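Local structure of uncharacterized conserved protein of COG5135 (Nostoc punctiforme, 2I51) at residues L43-F48 with N53-I58; D93-L96 with S102-D105. The protein binds flavin mononucleotide and is probably a flavin-dependent oxidoreductase akin to pyridoxamine 5'-phosphate oxidase, its substrate not established. One frame throughout, in Å; residues are numbered along the deposited sequence.

Contact 1 (L43-F48 with N53-I58). With FMN (flavin mononucleotide), chain C; EDO (1,2-ethanediol), chain H.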
loop_
_atom_site.group_PDB
_atom_site.type_symbol
_atom_site.label_atom_id
_atom_site.label_comp_id
_atom_site.label_asym_id
_atom_site.label_seq_id
_atom_site.Cartn_x
_atom_site.Cartn_y
_atom_site.Cartn_z
ATOM N N LEU A 43 -7.904 1.705 -1.118
ATOM C CA LEU A 43 -9.257 1.515 -1.580
ATOM C C LEU A 43 -10.054 0.839 -0.494
ATOM O O LEU A 43 -9.497 0.214 0.396
ATOM C CB LEU A 43 -9.329 0.577 -2.783
ATOM C CG LEU A 43 -8.382 0.861 -3.935
ATOM C CD1 LEU A 43 -8.458 -0.297 -4.983
ATOM C CD2 LEU A 43 -8.757 2.163 -4.471
ATOM N N VAL A 44 -11.383 0.917 -0.552
ATOM C CA VAL A 44 -12.274 0.124 0.305
ATOM C C VAL A 44 -12.597 -1.217 -0.310
ATOM O O VAL A 44 -13.048 -1.276 -1.466
ATOM C CB VAL A 44 -13.609 0.886 0.497
ATOM C CG1 VAL A 44 -14.600 0.062 1.386
ATOM C CG2 VAL A 44 -13.357 2.284 1.109
ATOM N N PHE A 45 -12.356 -2.309 0.415
ATOM C CA PHE A 45 -12.792 -3.626 0.002
ATOM C C PHE A 45 -14.316 -3.690 0.095
ATOM O O PHE A 45 -14.901 -3.407 1.124
ATOM C CB PHE A 45 -12.193 -4.638 0.973
ATOM C CG PHE A 45 -12.739 -6.025 0.843
ATOM C CD1 PHE A 45 -12.453 -6.792 -0.285
ATOM C CD2 PHE A 45 -13.501 -6.571 1.847
ATOM C CE1 PHE A 45 -12.952 -8.083 -0.369
ATOM C CE2 PHE A 45 -13.972 -7.858 1.768
ATOM C CZ PHE A 45 -13.681 -8.608 0.679
ATOM N N ARG A 46 -14.919 -4.129 -1.003
ATOM C CA ARG A 46 -16.376 -4.196 -1.122
ATOM C C ARG A 46 -16.893 -5.619 -1.291
ATOM O O ARG A 46 -17.880 -5.852 -2.009
ATOM C CB ARG A 46 -16.832 -3.306 -2.271
ATOM C CG ARG A 46 -16.244 -1.899 -2.159
ATOM C CD ARG A 46 -17.125 -0.824 -2.631
ATOM N NE ARG A 46 -16.720 0.520 -2.203
ATOM C CZ ARG A 46 -17.447 1.299 -1.386
ATOM N NH1 ARG A 46 -18.561 0.857 -0.840
ATOM N NH2 ARG A 46 -17.029 2.509 -1.056
ATOM N N GLY A 47 -16.234 -6.592 -0.662
ATOM C CA GLY A 47 -16.663 -7.966 -0.701
ATOM C C GLY A 47 -16.134 -8.749 -1.885
ATOM O O GLY A 47 -15.529 -8.210 -2.790
ATOM N N PHE A 48 -16.338 -10.053 -1.862
ATOM C CA PHE A 48 -16.113 -10.906 -3.010
ATOM C C PHE A 48 -17.306 -10.920 -3.957
ATOM O O PHE A 48 -18.452 -10.855 -3.526
ATOM C CB PHE A 48 -15.827 -12.315 -2.524
ATOM C CG PHE A 48 -14.486 -12.423 -1.786
ATOM C CD1 PHE A 48 -13.303 -12.633 -2.482
ATOM C CD2 PHE A 48 -14.439 -12.254 -0.410
ATOM C CE1 PHE A 48 -12.071 -12.702 -1.802
ATOM C CE2 PHE A 48 -13.217 -12.290 0.257
ATOM C CZ PHE A 48 -12.057 -12.483 -0.441
ATOM N N ASN A 53 -13.785 -16.057 -6.425
ATOM C CA ASN A 53 -12.751 -15.618 -5.476
ATOM C C ASN A 53 -12.198 -14.215 -5.820
ATOM O O ASN A 53 -11.156 -13.778 -5.288
ATOM C CB ASN A 53 -11.615 -16.634 -5.416
ATOM C CG ASN A 53 -12.061 -17.954 -4.878
ATOM O OD1 ASN A 53 -12.494 -18.056 -3.736
ATOM N ND2 ASN A 53 -12.036 -18.993 -5.736
ATOM N N GLN A 54 -12.927 -13.466 -6.635
ATOM C CA GLN A 54 -12.539 -12.099 -6.986
ATOM C C GLN A 54 -12.976 -11.103 -5.953
ATOM O O GLN A 54 -14.090 -11.123 -5.456
ATOM C CB GLN A 54 -13.086 -11.710 -8.332
ATOM C CG GLN A 54 -12.590 -12.656 -9.403
ATOM C CD GLN A 54 -12.432 -11.995 -10.766
ATOM O OE1 GLN A 54 -11.733 -11.020 -10.887
ATOM N NE2 GLN A 54 -12.978 -12.604 -11.796
ATOM N N LEU A 55 -12.085 -10.176 -5.648
ATOM C CA LEU A 55 -12.408 -9.044 -4.746
ATOM C C LEU A 55 -12.945 -7.857 -5.534
ATOM O O LEU A 55 -12.405 -7.557 -6.621
ATOM C CB LEU A 55 -11.133 -8.577 -4.018
ATOM C CG LEU A 55 -10.474 -9.563 -3.060
ATOM C CD1 LEU A 55 -9.690 -10.725 -3.764
ATOM C CD2 LEU A 55 -9.491 -8.747 -2.204
ATOM N N ARG A 56 -13.957 -7.193 -4.974
ATOM C CA ARG A 56 -14.627 -6.029 -5.573
ATOM C C ARG A 56 -14.169 -4.732 -4.972
ATOM O O ARG A 56 -14.076 -4.579 -3.744
ATOM C CB ARG A 56 -16.156 -6.109 -5.364
ATOM C CG ARG A 56 -16.804 -7.290 -5.900
ATOM C CD ARG A 56 -18.330 -7.113 -5.910
ATOM N NE ARG A 56 -18.871 -6.838 -4.591
ATOM C CZ ARG A 56 -20.134 -6.512 -4.334
ATOM N NH1 ARG A 56 -21.068 -6.452 -5.306
ATOM N NH2 ARG A 56 -20.484 -6.217 -3.089
ATOM N N PHE A 57 -13.939 -3.746 -5.865
ATOM C CA PHE A 57 -13.685 -2.370 -5.500
ATOM C C PHE A 57 -14.437 -1.499 -6.523
ATOM O O PHE A 57 -14.856 -2.005 -7.584
ATOM C CB PHE A 57 -12.201 -2.065 -5.626
ATOM C CG PHE A 57 -11.335 -3.044 -4.899
ATOM C CD1 PHE A 57 -11.072 -2.858 -3.577
ATOM C CD2 PHE A 57 -10.826 -4.132 -5.538
ATOM C CE1 PHE A 57 -10.306 -3.777 -2.886
ATOM C CE2 PHE A 57 -10.023 -5.044 -4.885
ATOM C CZ PHE A 57 -9.780 -4.848 -3.525
ATOM N N ILE A 58 -14.536 -0.215 -6.221
ATOM C CA ILE A 58 -15.045 0.772 -7.167
ATOM C C ILE A 58 -14.002 1.840 -7.380
ATOM O O ILE A 58 -13.160 2.098 -6.488
ATOM C CB ILE A 58 -16.380 1.383 -6.690
ATOM C CG1 ILE A 58 -16.211 2.319 -5.502
ATOM C CG2 ILE A 58 -17.396 0.279 -6.472
ATOM C CD1 ILE A 58 -17.519 2.976 -4.956
HETATM N N1 FMN C . -10.337 5.606 -4.347
HETATM C C2 FMN C . -11.039 4.802 -5.165
HETATM O O2 FMN C . -10.951 4.880 -6.395
HETATM N N3 FMN C . -11.845 3.820 -4.624
HETATM C C4 FMN C . -11.990 3.645 -3.280
HETATM O O4 FMN C . -12.626 2.640 -2.789
HETATM C C4A FMN C . -11.272 4.467 -2.425
HETATM N N5 FMN C . -11.399 4.353 -1.051
HETATM C C5A FMN C . -10.489 5.084 -0.242
HETATM C C6 FMN C . -10.516 4.897 1.123
HETATM C C7 FMN C . -9.667 5.604 1.990
HETATM C C7M FMN C . -9.544 5.192 3.434
HETATM C C8 FMN C . -8.827 6.556 1.414
HETATM C C8M FMN C . -7.706 7.166 2.266
HETATM C C9 FMN C . -8.812 6.763 0.033
HETATM C C9A FMN C . -9.674 6.058 -0.794
HETATM N N10 FMN C . -9.697 6.258 -2.156
HETATM C C10 FMN C . -10.426 5.453 -2.976
HETATM C "C1'" FMN C . -8.932 7.411 -2.796
HETATM C "C2'" FMN C . -7.622 6.843 -3.356
HETATM O "O2'" FMN C . -6.733 6.450 -2.280
HETATM C "C3'" FMN C . -6.907 7.791 -4.339
HETATM O "O3'" FMN C . -6.751 9.039 -3.692
HETATM C "C4'" FMN C . -7.818 7.963 -5.573
HETATM O "O4'" FMN C . -8.445 6.756 -6.015
HETATM C "C5'" FMN C . -6.934 8.457 -6.717
HETATM O "O5'" FMN C . -5.920 7.491 -6.965
HETATM P P FMN C . -5.236 7.406 -8.379
HETATM O O1P FMN C . -6.179 6.889 -9.405
HETATM O O2P FMN C . -4.793 8.863 -8.723
HETATM O O3P FMN C . -3.992 6.593 -8.220
HETATM C C1 EDO H . -10.296 -20.416 -10.183
HETATM O O1 EDO H . -10.253 -19.629 -11.383
HETATM C C2 EDO H . -11.604 -20.186 -9.445
HETATM O O2 EDO H . -11.576 -18.934 -8.748
HETATM O O HOH W 1 -13.903 0.375 -3.393
#

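Contact 2 (D93-L96 with S102-D105). With EDO (1,2-ethanediol), chain L; EDO (1,2-ethanediol), chain K; EDO (1,2-ethanediol), chain M.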
loop_
_atom_site.group_PDB
_atom_site.type_symbol
_atom_site.label_atom_id
_atom_site.label_comp_id
_atom_site.label_asym_id
_atom_site.label_seq_id
_atom_site.Cartn_x
_atom_site.Cartn_y
_atom_site.Cartn_z
ATOM N N ASP A 93 -4.597 -10.506 -11.676
ATOM C CA ASP A 93 -5.067 -9.633 -12.737
ATOM C C ASP A 93 -6.322 -8.888 -12.337
ATOM O O ASP A 93 -7.193 -9.387 -11.637
ATOM C CB ASP A 93 -5.324 -10.388 -14.023
ATOM C CG ASP A 93 -4.058 -10.657 -14.793
ATOM O OD1 ASP A 93 -3.280 -9.711 -15.106
ATOM O OD2 ASP A 93 -3.859 -11.830 -15.076
ATOM N N LEU A 94 -6.337 -7.633 -12.746
ATOM C CA LEU A 94 -7.465 -6.765 -12.595
ATOM C C LEU A 94 -8.380 -6.807 -13.797
ATOM O O LEU A 94 -7.948 -6.897 -14.910
ATOM C CB LEU A 94 -7.022 -5.317 -12.391
ATOM C CG LEU A 94 -6.249 -5.057 -11.080
ATOM C CD1 LEU A 94 -5.588 -3.648 -11.077
ATOM C CD2 LEU A 94 -7.122 -5.262 -9.854
ATOM N N THR A 95 -9.666 -6.648 -13.552
ATOM C CA THR A 95 -10.661 -6.393 -14.591
ATOM C C THR A 95 -11.366 -5.072 -14.254
ATOM O O THR A 95 -11.880 -4.935 -13.157
ATOM C CB THR A 95 -11.703 -7.517 -14.639
ATOM O OG1 THR A 95 -11.084 -8.804 -14.806
ATOM C CG2 THR A 95 -12.682 -7.326 -15.810
ATOM N N LEU A 96 -11.383 -4.127 -15.167
ATOM C CA LEU A 96 -12.006 -2.840 -14.966
ATOM C C LEU A 96 -13.255 -2.810 -15.840
ATOM O O LEU A 96 -13.168 -2.913 -17.066
ATOM C CB LEU A 96 -11.045 -1.724 -15.379
ATOM C CG LEU A 96 -11.420 -0.286 -15.034
ATOM C CD1 LEU A 96 -11.495 0.008 -13.530
ATOM C CD2 LEU A 96 -10.428 0.683 -15.703
ATOM N N SER A 102 -16.194 -3.478 -23.236
ATOM C CA SER A 102 -15.146 -4.486 -23.051
ATOM C C SER A 102 -15.550 -5.702 -22.230
ATOM O O SER A 102 -14.955 -6.755 -22.353
ATOM C CB SER A 102 -13.927 -3.814 -22.379
ATOM O OG SER A 102 -13.382 -2.825 -23.241
ATOM N N HIS A 103 -16.525 -5.557 -21.338
ATOM C CA HIS A 103 -16.864 -6.627 -20.402
ATOM C C HIS A 103 -18.367 -6.715 -20.216
ATOM O O HIS A 103 -18.868 -6.637 -19.096
ATOM C CB HIS A 103 -16.191 -6.363 -19.086
ATOM C CG HIS A 103 -14.696 -6.379 -19.174
ATOM N ND1 HIS A 103 -13.987 -7.530 -19.440
ATOM C CD2 HIS A 103 -13.789 -5.382 -19.064
ATOM C CE1 HIS A 103 -12.694 -7.245 -19.435
ATOM N NE2 HIS A 103 -12.549 -5.946 -19.222
ATOM N N GLN A 104 -19.072 -6.951 -21.310
ATOM C CA GLN A 104 -20.546 -6.924 -21.291
ATOM C C GLN A 104 -21.114 -7.958 -20.372
ATOM O O GLN A 104 -22.136 -7.705 -19.698
ATOM C CB GLN A 104 -21.119 -7.094 -22.697
ATOM C CG GLN A 104 -21.125 -5.820 -23.472
ATOM C CD GLN A 104 -21.755 -4.654 -22.691
ATOM O OE1 GLN A 104 -21.025 -3.778 -22.234
ATOM N NE2 GLN A 104 -23.099 -4.687 -22.457
ATOM N N ASP A 105 -20.469 -9.114 -20.299
ATOM C CA ASP A 105 -20.887 -10.167 -19.392
ATOM C C ASP A 105 -20.855 -9.797 -17.918
ATOM O O ASP A 105 -21.508 -10.443 -17.120
ATOM C CB ASP A 105 -20.073 -11.454 -19.596
ATOM C CG ASP A 105 -18.554 -11.246 -19.439
ATOM O OD1 ASP A 105 -18.016 -10.193 -19.860
ATOM O OD2 ASP A 105 -17.886 -12.174 -18.927
HETATM C C1 EDO L . -8.577 -4.564 -17.412
HETATM O O1 EDO L . -7.954 -5.630 -18.139
HETATM C C2 EDO L . -10.028 -4.509 -17.845
HETATM O O2 EDO L . -10.766 -5.652 -17.512
HETATM C C1 EDO K . -17.654 -8.773 -23.757
HETATM O O1 EDO K . -17.860 -7.367 -23.943
HETATM C C2 EDO K . -16.182 -9.165 -23.856
HETATM O O2 EDO K . -15.697 -9.532 -22.555
HETATM C C1 EDO M . -22.275 -0.717 -21.044
HETATM O O1 EDO M . -21.473 -1.102 -22.173
HETATM C C2 EDO M . -23.747 -0.795 -21.415
HETATM O O2 EDO M . -24.178 -2.155 -21.586
#

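Contact 1 (L43-F48 with N53-I58)
Arg56 starts with CG anti to its own carbonyl carbon (chi1 -58°) and folds about CG-CD (chi3 -58°), which turns its guanidinium edge onto the backbone carbonyl of Arg46. NE and NH2 grip that one oxygen side-on: NH2 lies 2.8 Å from Arg46 O, and the NE bond is the more tilted from the carbonyl plane. NH1 is salt-bridged to Glu116. Backbone bonds tie the same stretch of chain, Arg46 N to Arg56 O and Arg56 N to Gly47 O. Beyond them a single bridge joins Phe48 and Leu55; the two strands do not go on to pair along their length. Nearer the flavin, Leu43 CD1 sits over a face of the Phe57 ring, 4.3 Å from its centroid, while Val44 O meets that ring's edge. Leu55 CG fits against the edge of Phe45, and CE1 of Phe48 also touches this leucine, from a direction roughly at right angles, 3.7 Å from Leu55 CD1. In the conformer described, Arg46 lays its guanidinium face on Ile58 CD1, and its NE donates to a water that also accepts from Ile58 N and donates to Val44 O. Val44 N and this water both donate to FMN O4, while Ile58 O takes the proton of FMN N3 at 2.9 Å, a pattern that would probably favour negative charge on O4.

Contact 2 (D93-L96 with S102-D105)
The imidazole of His103 carries the methyl of Thr95 on one face, CG2 standing almost over the ring centre at 3.7 Å from the centroid and 11° off the normal, a CH-pi contact. It joins the outgoing end of strand 86-97, part of the split beta-barrel characteristic of the pyridoxamine 5'-phosphate oxidase-like FMN-binding family, to the loop that leads into helix 107-116. Leu96 O approaches the same ring obliquely, 3.2 Å from His103 CD2. With CG anti to the carbonyl carbon (chi1 -63°), His103 reaches back to the strand, and the methyl of Thr95, trans to the backbone N, rises to meet it. The interface is small, burying 107 Å², and lies at the surface. With an alanine in place of His103 the Thr95 methyl is likely to lose the ring that covers it, and the contact between loop and strand described here would go with it. Meanwhile Leu96 turns its side chain to Cys156 and Leu158 of strand 155-169 and to helix 64-71. Small diols, probably from the crystallisation liquor, occupy the neighbourhood; one bridges the loop's own backbone, donating from O2 to Ser102 O and accepting at O1, 2.9 Å away, from Gln104 N.

Overall arrangement
Contact 1 closes along the chain before contact 2 opens, and their centres are 14 Å apart, with nearest atoms about 5 Å from each other and no touch. Strand 155-169 joins them: it pairs with strand 55-60 on one side and with strand 86-97 on the other, so Leu55 and Phe57 of contact 1 and Asp93 and Thr95 of contact 2 bond to its backbone. Contact 1 lies near the centre of the chain and forms part of the FMN pocket, to which Gln87 and Arg89 of the second subunit add hydrogen bonds. Contact 2 is peripheral; the Leu96 side chain remains about 9 Å from a bound flavin. Helix 107-116, entered from the 102-105 loop, returns to cover Arg46, Arg56 and Ile58 through Met113.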